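PDB 4OVS: TRAP dicarboxylate transporter, DctP subunit from Sulfurospirillum deleyianum, which probably binds dicarboxylates such as succinate in the periplasm and delivers them to the membrane part of a TRAP transporter. Local coordinates for residues R111-L116 against A145-L150; R169-H174 against G206-L211; K181-N186 against Q306-A311; N186-P191 against Q201-G206. All blocks are in the same frame, centred on the assembly; numbering follows the deposited sequence.

Contact 1: R111-L116 against A145-L150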
loop_
_atom_site.group_PDB
_atom_site.type_symbol
_atom_site.label_atom_id
_atom_site.label_comp_id
_atom_site.label_asym_id
_atom_site.label_seq_id
_atom_site.Cartn_x
_atom_site.Cartn_y
_atom_site.Cartn_z
ATOM N N ARG A 111 13.987 1.928 -7.770
ATOM C CA ARG A 111 15.094 2.830 -7.455
ATOM C C ARG A 111 14.605 4.154 -6.950
ATOM O O ARG A 111 15.304 4.817 -6.196
ATOM C CB ARG A 111 15.915 3.142 -8.696
ATOM C CG ARG A 111 16.528 1.976 -9.364
ATOM C CD ARG A 111 17.505 2.427 -10.418
ATOM N NE ARG A 111 16.891 3.193 -11.500
ATOM C CZ ARG A 111 16.191 2.661 -12.504
ATOM N NH1 ARG A 111 15.965 1.350 -12.568
ATOM N NH2 ARG A 111 15.697 3.445 -13.454
ATOM N N ASP A 112 13.426 4.566 -7.399
ATOM C CA ASP A 112 12.899 5.879 -7.069
ATOM C C ASP A 112 11.551 5.994 -7.740
ATOM O O ASP A 112 11.083 5.012 -8.322
ATOM C CB ASP A 112 13.864 7.001 -7.463
ATOM C CG ASP A 112 14.364 6.891 -8.885
ATOM O OD1 ASP A 112 13.669 6.313 -9.746
ATOM O OD2 ASP A 112 15.459 7.407 -9.172
ATOM N N LYS A 113 10.896 7.148 -7.642
ATOM C CA LYS A 113 9.546 7.281 -8.156
ATOM C C LYS A 113 9.529 7.341 -9.664
ATOM O O LYS A 113 8.547 6.953 -10.306
ATOM C CB LYS A 113 8.871 8.543 -7.611
ATOM C CG LYS A 113 8.550 8.496 -6.124
ATOM C CD LYS A 113 7.345 7.634 -5.832
ATOM C CE LYS A 113 7.026 7.582 -4.334
ATOM N NZ LYS A 113 6.113 8.661 -3.832
ATOM N N ASP A 114 10.597 7.874 -10.245
ATOM C CA ASP A 114 10.697 7.930 -11.687
ATOM C C ASP A 114 10.663 6.497 -12.221
ATOM O O ASP A 114 9.947 6.180 -13.169
ATOM C CB ASP A 114 12.002 8.650 -12.082
ATOM C CG ASP A 114 12.258 8.625 -13.575
ATOM O OD1 ASP A 114 11.655 9.451 -14.307
ATOM O OD2 ASP A 114 13.086 7.794 -14.017
ATOM N N HIS A 115 11.468 5.630 -11.612
ATOM C CA HIS A 115 11.490 4.230 -11.999
ATOM C C HIS A 115 10.092 3.620 -11.863
ATOM O O HIS A 115 9.565 3.038 -12.808
ATOM C CB HIS A 115 12.490 3.457 -11.138
ATOM C CG HIS A 115 12.667 2.033 -11.562
ATOM N ND1 HIS A 115 12.996 1.018 -10.686
ATOM C CD2 HIS A 115 12.530 1.449 -12.774
ATOM C CE1 HIS A 115 13.072 -0.125 -11.347
ATOM N NE2 HIS A 115 12.810 0.114 -12.618
ATOM N N LEU A 116 9.494 3.784 -10.683
ATOM C CA LEU A 116 8.180 3.233 -10.362
ATOM C C LEU A 116 7.121 3.539 -11.411
ATOM O O LEU A 116 6.422 2.659 -11.934
ATOM C CB LEU A 116 7.711 3.826 -9.028
ATOM C CG LEU A 116 6.331 3.395 -8.524
ATOM C CD1 LEU A 116 6.455 1.987 -8.041
ATOM C CD2 LEU A 116 5.760 4.264 -7.387
ATOM N N ALA A 145 1.489 5.169 -2.528
ATOM C CA ALA A 145 1.598 5.499 -1.110
ATOM C C ALA A 145 2.975 6.048 -0.870
ATOM O O ALA A 145 3.116 7.230 -0.716
ATOM C CB ALA A 145 1.291 4.279 -0.170
ATOM N N GLY A 146 3.984 5.168 -0.834
ATOM C CA GLY A 146 5.347 5.584 -0.748
ATOM C C GLY A 146 6.247 4.426 -0.381
ATOM O O GLY A 146 5.800 3.300 -0.195
ATOM N N PHE A 147 7.534 4.722 -0.267
ATOM C CA PHE A 147 8.487 3.751 0.207
ATOM C C PHE A 147 8.310 3.511 1.708
ATOM O O PHE A 147 7.843 4.376 2.437
ATOM C CB PHE A 147 9.905 4.217 -0.113
ATOM C CG PHE A 147 10.253 4.103 -1.560
ATOM C CD1 PHE A 147 10.772 2.920 -2.077
ATOM C CD2 PHE A 147 10.032 5.154 -2.406
ATOM C CE1 PHE A 147 11.075 2.813 -3.393
ATOM C CE2 PHE A 147 10.333 5.043 -3.727
ATOM C CZ PHE A 147 10.865 3.868 -4.221
ATOM N N LYS A 148 8.707 2.322 2.140
ATOM C CA LYS A 148 8.389 1.799 3.457
ATOM C C LYS A 148 9.580 1.978 4.406
ATOM O O LYS A 148 10.735 1.963 3.965
ATOM C CB LYS A 148 8.050 0.314 3.361
ATOM C CG LYS A 148 6.761 -0.014 2.631
ATOM C CD LYS A 148 6.440 -1.508 2.736
ATOM C CE LYS A 148 7.561 -2.337 2.121
ATOM N NZ LYS A 148 7.173 -3.749 1.894
ATOM N N HIS A 149 9.291 2.086 5.710
ATOM C CA HIS A 149 10.332 2.327 6.727
ATOM C C HIS A 149 10.139 1.437 7.927
ATOM O O HIS A 149 9.013 1.186 8.333
ATOM C CB HIS A 149 10.258 3.770 7.196
ATOM C CG HIS A 149 10.304 4.742 6.082
ATOM N ND1 HIS A 149 11.442 4.949 5.338
ATOM C CD2 HIS A 149 9.343 5.519 5.532
ATOM C CE1 HIS A 149 11.181 5.817 4.378
ATOM N NE2 HIS A 149 9.920 6.189 4.481
ATOM N N LEU A 150 11.241 0.954 8.485
ATOM C CA LEU A 150 11.187 0.066 9.603
ATOM C C LEU A 150 11.099 0.835 10.933
ATOM O O LEU A 150 11.832 1.812 11.150
ATOM C CB LEU A 150 12.460 -0.787 9.627
ATOM C CG LEU A 150 12.697 -1.863 8.590
ATOM C CD1 LEU A 150 14.079 -2.455 8.781
ATOM C CD2 LEU A 150 11.646 -2.932 8.701
HETATM O O HOH W 1 5.321 9.022 -1.118
#
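K113 and D112, at the start of helix 113-120, meet the ring of F147 on strand 137-152. From CB, which stays 5.4 Å from F147 CE2, the K113 chain makes two successive bends (chi1 -69°, chi2 -76°) that bring its methylenes alongside the ring. CG and CD run past F147 CE2 at 4.6 and 4.5 Å, and CE closes to 4.2 Å from the same atom, approaching the ring obliquely. The tip then passes beyond the phenyl: NZ lies 4.4 Å from G146 CA and donates to water 1 at 2.9 Å, which probably donates to A145 O. The main partner of this ammonium is D144, through a salt bridge. F147 CZ reaches the backbone at the helix start, 4.0 Å from D112 CA. There D112 is the N-cap, its OD1 accepting from H115 N at 3.0 Å in a nearly straight bond (163°). The strand carries a classic bulge, A145 and G146 lying opposite the single L234, and Y233 packs edge-to-face with F147. The chemistry is divided: the lysine gives its stem to the ring, while D144, just before 145-150, ties its ammonium to the strand; between 111-116 and 145-150 themselves the contact is apolar and water-mediated.

Contact 2: R169-H174 against G206-L211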
loop_
_atom_site.group_PDB
_atom_site.type_symbol
_atom_site.label_atom_id
_atom_site.label_comp_id
_atom_site.label_asym_id
_atom_site.label_seq_id
_atom_site.Cartn_x
_atom_site.Cartn_y
_atom_site.Cartn_z
ATOM N N ARG A 169 4.897 -7.193 12.358
ATOM C CA ARG A 169 3.693 -7.305 11.539
ATOM C C ARG A 169 4.055 -7.187 10.050
ATOM O O ARG A 169 4.891 -6.368 9.679
ATOM C CB ARG A 169 2.703 -6.193 11.900
ATOM C CG ARG A 169 1.342 -6.303 11.209
ATOM C CD ARG A 169 1.314 -5.433 9.978
ATOM N NE ARG A 169 0.130 -5.627 9.149
ATOM C CZ ARG A 169 -0.238 -4.781 8.188
ATOM N NH1 ARG A 169 0.479 -3.678 7.985
ATOM N NH2 ARG A 169 -1.321 -5.033 7.429
ATOM N N ILE A 170 3.425 -8.000 9.209
ATOM C CA ILE A 170 3.480 -7.819 7.752
ATOM C C ILE A 170 2.095 -7.935 7.140
ATOM O O ILE A 170 1.185 -8.516 7.730
ATOM C CB ILE A 170 4.313 -8.888 7.065
ATOM C CG1 ILE A 170 3.830 -10.280 7.474
ATOM C CG2 ILE A 170 5.765 -8.715 7.416
ATOM C CD1 ILE A 170 4.460 -11.403 6.630
HETATM N N MSE A 171 1.945 -7.398 5.946
HETATM C CA MSE A 171 0.814 -7.734 5.096
HETATM C C MSE A 171 1.004 -9.157 4.561
HETATM O O MSE A 171 2.114 -9.725 4.653
HETATM C CB MSE A 171 0.738 -6.757 3.944
HETATM C CG MSE A 171 0.538 -5.284 4.346
HETATM SE SE MSE A 171 0.789 -4.079 2.753
HETATM C CE MSE A 171 2.715 -4.293 2.500
ATOM N N SER A 172 -0.059 -9.721 3.983
ATOM C CA SER A 172 -0.068 -11.144 3.655
ATOM C C SER A 172 0.609 -11.417 2.343
ATOM O O SER A 172 -0.038 -11.475 1.311
ATOM C CB SER A 172 -1.486 -11.685 3.549
ATOM O OG SER A 172 -1.441 -13.103 3.384
ATOM N N SER A 173 1.913 -11.621 2.393
ATOM C CA SER A 173 2.697 -11.770 1.197
ATOM C C SER A 173 3.901 -12.630 1.469
ATOM O O SER A 173 4.669 -12.341 2.384
ATOM C CB SER A 173 3.191 -10.399 0.749
ATOM O OG SER A 173 4.193 -10.543 -0.250
ATOM N N HIS A 174 4.095 -13.673 0.668
ATOM C CA HIS A 174 5.238 -14.560 0.870
ATOM C C HIS A 174 6.551 -13.822 0.688
ATOM O O HIS A 174 7.534 -14.143 1.339
ATOM C CB HIS A 174 5.167 -15.790 -0.035
ATOM C CG HIS A 174 3.956 -16.630 0.211
ATOM N ND1 HIS A 174 3.145 -17.086 -0.806
ATOM C CD2 HIS A 174 3.413 -17.091 1.363
ATOM C CE1 HIS A 174 2.158 -17.799 -0.293
ATOM N NE2 HIS A 174 2.296 -17.814 1.021
ATOM N N GLY A 206 7.816 -4.563 15.977
ATOM C CA GLY A 206 7.869 -3.525 14.963
ATOM C C GLY A 206 7.014 -3.765 13.720
ATOM O O GLY A 206 6.203 -4.678 13.674
ATOM N N ALA A 207 7.194 -2.901 12.726
ATOM C CA ALA A 207 6.449 -2.962 11.489
ATOM C C ALA A 207 7.212 -2.225 10.382
ATOM O O ALA A 207 8.263 -1.628 10.627
ATOM C CB ALA A 207 5.050 -2.351 11.689
ATOM N N GLU A 208 6.681 -2.264 9.163
ATOM C CA GLU A 208 7.204 -1.479 8.049
ATOM C C GLU A 208 6.038 -0.706 7.449
ATOM O O GLU A 208 4.985 -1.279 7.196
ATOM C CB GLU A 208 7.827 -2.392 7.015
ATOM C CG GLU A 208 6.935 -3.563 6.588
ATOM C CD GLU A 208 7.392 -4.249 5.249
ATOM O OE1 GLU A 208 8.570 -4.139 4.855
ATOM O OE2 GLU A 208 6.556 -4.884 4.592
ATOM N N ASN A 209 6.210 0.599 7.274
ATOM C CA ASN A 209 5.149 1.453 6.763
ATOM C C ASN A 209 5.680 2.613 5.957
ATOM O O ASN A 209 6.786 3.083 6.191
ATOM C CB ASN A 209 4.328 2.061 7.885
ATOM C CG ASN A 209 3.623 1.020 8.720
ATOM O OD1 ASN A 209 4.148 0.581 9.731
ATOM N ND2 ASN A 209 2.482 0.576 8.269
ATOM N N PRO A 210 4.867 3.096 5.013
ATOM C CA PRO A 210 5.144 4.388 4.436
ATOM C C PRO A 210 4.824 5.458 5.489
ATOM O O PRO A 210 4.094 5.159 6.409
ATOM C CB PRO A 210 4.200 4.441 3.248
ATOM C CG PRO A 210 3.115 3.529 3.590
ATOM C CD PRO A 210 3.664 2.475 4.440
ATOM N N LEU A 211 5.412 6.642 5.385
ATOM C CA LEU A 211 5.264 7.688 6.418
ATOM C C LEU A 211 3.820 8.107 6.565
ATOM O O LEU A 211 3.375 8.498 7.655
ATOM C CB LEU A 211 6.148 8.914 6.108
ATOM C CG LEU A 211 7.645 8.666 6.188
ATOM C CD1 LEU A 211 8.419 9.990 6.065
ATOM C CD2 LEU A 211 8.004 7.960 7.496
HETATM O O HOH W 2 2.405 -2.135 9.335
HETATM O O HOH W 3 4.398 -3.909 8.567
HETATM O O HOH W 4 3.910 -5.102 5.772
#
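R169 opens the contact with its backbone: R169 N donates to G206 O at 3.1 Å. This is the one direct hydrogen bond between the two segments, and beyond it three waters link them. R169 O accepts from water 3 at 2.7 Å, and the same water accepts from E208 N. The R169 side chain leaves with CG anti to the backbone N (chi1 -174°), bends at chi2 (-96°), and then runs out nearly straight to a guanidinium held on several sides. NE is bound by L190 O, while NH1 donates to succinate and also to water 2, which lies at the edge of the group, in its plane, and accepts from N209 ND2 as well. This is the substrate pocket of a TRAP-type solute-binding protein, where an arginine commonly receives a carboxylate of the ligand. Next in sequence, I170 turns its side chain to helix 174-181 and to P187 and V189. The backbone N of M171 sits 4.0 Å above the centre of the R169 guanidinium and donates to water 4, which gives a proton to E208 OE2 at 2.9 Å. M171, a selenomethionine, brings its CE to 4.4 Å from E208 OE2. That buried carboxylate is gripped further by K148 at OE2 and by H231 and Q179 at OE1, a setting that would probably favour the charged form. S172 centres an inverse gamma turn, and S173 then takes the N-cap position of helix 174-181, its OG hydrogen-bonded to D105.

Contact 3: K181-N186 against Q306-A311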
loop_
_atom_site.group_PDB
_atom_site.type_symbol
_atom_site.label_atom_id
_atom_site.label_comp_id
_atom_site.label_asym_id
_atom_site.label_seq_id
_atom_site.Cartn_x
_atom_site.Cartn_y
_atom_site.Cartn_z
ATOM N N LYS A 181 12.509 -12.947 7.346
ATOM C CA LYS A 181 13.188 -14.179 7.693
ATOM C C LYS A 181 14.649 -14.057 7.293
ATOM O O LYS A 181 15.524 -14.589 7.957
ATOM C CB LYS A 181 12.528 -15.374 7.008
ATOM C CG LYS A 181 11.352 -15.989 7.777
ATOM C CD LYS A 181 10.421 -16.780 6.846
ATOM C CE LYS A 181 9.627 -17.856 7.553
ATOM N NZ LYS A 181 8.840 -17.335 8.684
ATOM N N ALA A 182 14.917 -13.318 6.230
ATOM C CA ALA A 182 16.275 -13.191 5.727
ATOM C C ALA A 182 17.192 -12.463 6.697
ATOM O O ALA A 182 18.401 -12.660 6.655
ATOM C CB ALA A 182 16.260 -12.482 4.420
ATOM N N VAL A 183 16.628 -11.618 7.561
ATOM C CA VAL A 183 17.426 -10.955 8.608
ATOM C C VAL A 183 17.052 -11.445 10.001
ATOM O O VAL A 183 17.298 -10.767 11.001
ATOM C CB VAL A 183 17.294 -9.418 8.543
ATOM C CG1 VAL A 183 17.682 -8.914 7.142
ATOM C CG2 VAL A 183 15.890 -9.003 8.859
ATOM N N GLY A 184 16.485 -12.647 10.074
ATOM C CA GLY A 184 16.403 -13.355 11.345
ATOM C C GLY A 184 15.253 -12.905 12.221
ATOM O O GLY A 184 15.221 -13.182 13.431
ATOM N N ALA A 185 14.304 -12.206 11.605
ATOM C CA ALA A 185 13.099 -11.779 12.299
ATOM C C ALA A 185 11.948 -12.791 12.169
ATOM O O ALA A 185 12.006 -13.754 11.382
ATOM C CB ALA A 185 12.667 -10.412 11.779
ATOM N N ASN A 186 10.900 -12.540 12.942
ATOM C CA ASN A 186 9.723 -13.383 12.989
ATOM C C ASN A 186 8.536 -12.596 12.443
ATOM O O ASN A 186 7.945 -11.785 13.163
ATOM C CB ASN A 186 9.478 -13.793 14.442
ATOM C CG ASN A 186 8.434 -14.886 14.591
ATOM O OD1 ASN A 186 7.853 -15.354 13.614
ATOM N ND2 ASN A 186 8.204 -15.307 15.833
ATOM N N GLN A 306 20.667 -3.901 1.485
ATOM C CA GLN A 306 20.386 -4.334 0.104
ATOM C C GLN A 306 20.869 -5.739 -0.126
ATOM O O GLN A 306 20.173 -6.561 -0.710
ATOM C CB GLN A 306 21.078 -3.426 -0.904
ATOM C CG GLN A 306 20.154 -2.402 -1.536
ATOM C CD GLN A 306 20.849 -1.086 -1.825
ATOM O OE1 GLN A 306 21.969 -0.843 -1.361
ATOM N NE2 GLN A 306 20.191 -0.230 -2.591
ATOM N N LYS A 307 22.078 -6.016 0.343
ATOM C CA LYS A 307 22.652 -7.332 0.154
ATOM C C LYS A 307 21.796 -8.399 0.835
ATOM O O LYS A 307 21.453 -9.420 0.242
ATOM C CB LYS A 307 24.071 -7.398 0.712
ATOM C CG LYS A 307 24.683 -8.790 0.507
ATOM C CD LYS A 307 26.099 -8.902 1.009
ATOM C CE LYS A 307 26.679 -10.276 0.666
ATOM N NZ LYS A 307 28.107 -10.408 1.084
ATOM N N ALA A 308 21.432 -8.158 2.082
ATOM C CA ALA A 308 20.778 -9.189 2.864
ATOM C C ALA A 308 19.387 -9.466 2.331
ATOM O O ALA A 308 18.925 -10.605 2.361
ATOM C CB ALA A 308 20.698 -8.764 4.323
HETATM N N MSE A 309 18.712 -8.408 1.887
HETATM C CA MSE A 309 17.312 -8.514 1.546
HETATM C C MSE A 309 17.076 -8.950 0.093
HETATM O O MSE A 309 16.070 -9.600 -0.204
HETATM C CB MSE A 309 16.598 -7.199 1.869
HETATM C CG MSE A 309 16.394 -6.990 3.374
HETATM SE SE MSE A 309 15.136 -5.498 3.696
HETATM C CE MSE A 309 14.239 -6.112 5.360
ATOM N N GLU A 310 17.979 -8.596 -0.808
ATOM C CA GLU A 310 17.839 -9.042 -2.188
ATOM C C GLU A 310 18.134 -10.519 -2.341
ATOM O O GLU A 310 17.722 -11.147 -3.326
ATOM C CB GLU A 310 18.734 -8.228 -3.106
ATOM C CG GLU A 310 18.195 -6.821 -3.284
ATOM C CD GLU A 310 19.256 -5.842 -3.707
ATOM O OE1 GLU A 310 20.393 -6.288 -3.980
ATOM O OE2 GLU A 310 18.950 -4.621 -3.725
ATOM N N ALA A 311 18.828 -11.088 -1.365
ATOM C CA ALA A 311 19.198 -12.497 -1.441
ATOM C C ALA A 311 17.975 -13.389 -1.589
ATOM O O ALA A 311 18.091 -14.545 -1.956
ATOM C CB ALA A 311 20.021 -12.912 -0.198
#
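V183 and A182 press the turn after helix 174-181 against one side of helix 299-310. The apolar part of the contact is carried by a single methyl: V183 CG1 lies 4.1 Å from A308 CB and 4.4 Å from M309 CG. It gets there by standing anti to the carbonyl carbon, beside the backbone N (chi1 -56°). Next to it, A182 CB points at the helix backbone and comes within 3.9 Å of A308 O, so the smaller side chain meets a carbonyl where the larger one meets carbon. A308 thus offers its methyl to one neighbour and its oxygen to the other.

One shell further out, P160 and A163 of the 160-163 helical turn also pack on V183. M309, a selenomethionine, reaches P107 and Q179, and I312 lies against A182. The helix side is set by regular bonding, with E310 N on Q306 O at 3.0 Å. The turn side is fixed by a type I beta turn from K181 to G184, closed by G184 N on K181 O at 3.0 Å. A second bond, A185 N to F180 O, and the positive phi of G184 (81°) complete a Schellman motif. It ends the helix of a beta-alpha-beta crossover, whose parallel strands are 167-170 and 186-189.

Contact 4: N186-P191 against Q201-G206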
loop_
_atom_site.group_PDB
_atom_site.type_symbol
_atom_site.label_atom_id
_atom_site.label_comp_id
_atom_site.label_asym_id
_atom_site.label_seq_id
_atom_site.Cartn_x
_atom_site.Cartn_y
_atom_site.Cartn_z
ATOM N N ASN A 186 10.900 -12.540 12.942
ATOM C CA ASN A 186 9.723 -13.383 12.989
ATOM C C ASN A 186 8.536 -12.596 12.443
ATOM O O ASN A 186 7.945 -11.785 13.163
ATOM C CB ASN A 186 9.478 -13.793 14.442
ATOM C CG ASN A 186 8.434 -14.886 14.591
ATOM O OD1 ASN A 186 7.853 -15.354 13.614
ATOM N ND2 ASN A 186 8.204 -15.307 15.833
ATOM N N PRO A 187 8.189 -12.797 11.157
ATOM C CA PRO A 187 7.072 -12.004 10.632
ATOM C C PRO A 187 5.725 -12.629 10.986
ATOM O O PRO A 187 5.622 -13.825 11.176
ATOM C CB PRO A 187 7.309 -12.005 9.115
ATOM C CG PRO A 187 8.537 -12.930 8.886
ATOM C CD PRO A 187 8.723 -13.706 10.143
ATOM N N GLN A 188 4.700 -11.803 11.062
ATOM C CA GLN A 188 3.387 -12.243 11.447
ATOM C C GLN A 188 2.336 -11.412 10.692
ATOM O O GLN A 188 2.330 -10.183 10.778
ATOM C CB GLN A 188 3.239 -12.018 12.943
ATOM C CG GLN A 188 2.083 -12.708 13.555
ATOM C CD GLN A 188 1.949 -12.384 15.027
ATOM O OE1 GLN A 188 2.941 -12.120 15.720
ATOM N NE2 GLN A 188 0.715 -12.422 15.521
ATOM N N VAL A 189 1.431 -12.081 9.985
ATOM C CA VAL A 189 0.406 -11.373 9.234
ATOM C C VAL A 189 -0.728 -10.902 10.138
ATOM O O VAL A 189 -1.289 -11.698 10.897
ATOM C CB VAL A 189 -0.194 -12.264 8.136
ATOM C CG1 VAL A 189 -1.146 -11.475 7.303
ATOM C CG2 VAL A 189 0.889 -12.824 7.281
ATOM N N LEU A 190 -1.047 -9.610 10.071
ATOM C CA LEU A 190 -2.219 -9.052 10.753
ATOM C C LEU A 190 -2.922 -8.058 9.829
ATOM O O LEU A 190 -2.289 -7.435 8.999
ATOM C CB LEU A 190 -1.812 -8.329 12.068
ATOM C CG LEU A 190 -1.266 -9.175 13.219
ATOM C CD1 LEU A 190 -0.738 -8.304 14.360
ATOM C CD2 LEU A 190 -2.334 -10.083 13.756
ATOM N N PRO A 191 -4.242 -7.928 9.955
ATOM C CA PRO A 191 -4.952 -6.965 9.115
ATOM C C PRO A 191 -4.539 -5.539 9.529
ATOM O O PRO A 191 -4.219 -5.294 10.722
ATOM C CB PRO A 191 -6.416 -7.189 9.474
ATOM C CG PRO A 191 -6.464 -8.404 10.362
ATOM C CD PRO A 191 -5.121 -8.572 10.948
ATOM N N GLN A 201 0.274 -3.269 22.462
ATOM C CA GLN A 201 0.143 -4.364 23.429
ATOM C C GLN A 201 1.321 -5.342 23.404
ATOM O O GLN A 201 1.280 -6.369 24.060
ATOM C CB GLN A 201 -1.163 -5.142 23.175
ATOM C CG GLN A 201 -2.405 -4.326 23.438
ATOM C CD GLN A 201 -2.517 -3.938 24.913
ATOM O OE1 GLN A 201 -2.358 -2.771 25.294
ATOM N NE2 GLN A 201 -2.769 -4.929 25.751
ATOM N N GLY A 202 2.339 -5.044 22.599
ATOM C CA GLY A 202 3.523 -5.886 22.497
ATOM C C GLY A 202 3.381 -7.166 21.707
ATOM O O GLY A 202 4.278 -8.021 21.729
ATOM N N VAL A 203 2.267 -7.326 21.000
ATOM C CA VAL A 203 2.062 -8.561 20.240
ATOM C C VAL A 203 3.136 -8.719 19.169
ATOM O O VAL A 203 3.536 -9.840 18.870
ATOM C CB VAL A 203 0.675 -8.621 19.578
ATOM C CG1 VAL A 203 0.573 -9.815 18.603
ATOM C CG2 VAL A 203 -0.398 -8.690 20.638
ATOM N N VAL A 204 3.574 -7.595 18.594
ATOM C CA VAL A 204 4.756 -7.542 17.724
ATOM C C VAL A 204 5.679 -6.405 18.208
ATOM O O VAL A 204 5.216 -5.481 18.901
ATOM C CB VAL A 204 4.406 -7.332 16.255
ATOM C CG1 VAL A 204 3.666 -8.534 15.678
ATOM C CG2 VAL A 204 3.593 -6.073 16.069
ATOM N N ASP A 205 6.969 -6.480 17.866
ATOM C CA ASP A 205 7.929 -5.448 18.239
ATOM C C ASP A 205 7.915 -4.270 17.273
ATOM O O ASP A 205 7.991 -3.122 17.688
ATOM C CB ASP A 205 9.339 -6.030 18.303
ATOM C CG ASP A 205 9.451 -7.163 19.285
ATOM O OD1 ASP A 205 8.953 -7.035 20.438
ATOM O OD2 ASP A 205 10.044 -8.184 18.900
ATOM N N GLY A 206 7.816 -4.563 15.977
ATOM C CA GLY A 206 7.869 -3.525 14.963
ATOM C C GLY A 206 7.014 -3.765 13.720
ATOM O O GLY A 206 6.203 -4.678 13.674
#
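The strand 186-189 of a two-stranded parallel sheet sends Q188 across to V203 and V204, in the loop that leads from helix 195-200 into strand 206-209. Q188 leaves with CG anti to the backbone N (chi1 -166°) and stays extended beyond it (chi2 -177°), so its amide is carried the full length of the chain to the two valines. OE1 lies 3.7 Å from V204 CG1, and the two side chains cross at a slant. NE2 meets V203 CG1 at 4.0 Å, there with the side chains nearly perpendicular. The amide therefore rests on methyls with both of its tip atoms. OE1 also lies 3.9 Å from V203 O, two acceptors that cannot bond to each other directly.

The loop is shaped at its start by G202, which, with its positive phi of 76°, ends helix 195-200 in a Schellman motif. V203 and V204 follow with side chains directed at the strand, V204 buried and V203 at the surface. Strand 167-170 is the neighbour of 186-189 in the sheet, and its K167 touches Q188. V204 CG1 stands anti to its own carbonyl carbon, and the same methyl that meets Q188 OE1 has L190 CD1 4.6 Å away, a loose approach. A198 of helix 195-200 packs on both L190 and V203, while L199 packs on V204. D205 ends the loop with a salt bridge to K154 and a hydrogen bond from K167 N.

How the contacts relate
Contact 2 holds the succinate-binding arginine. Its R169 side chain comes within about 3 Å of the bound succinate, whereas G146 of contact 1 stays about 9 Å away and V204 of contact 4 about 12 Å. Contacts 1 and 2, with centres 14 Å apart, meet through neighbouring strands 137-152 and 206-209, where H149 N lies 2.7 Å from N209 O, a probable hydrogen bond. Contact 4, centred 9 Å from contact 2, shares G206 with it. I170 N and Q188 O lie 2.9 Å apart, a probable hydrogen bond between their parallel strands, and V204 CG1 packs on R169 N. Contact 3 shares N186 with contact 4 and lies farther out, away from the succinate site.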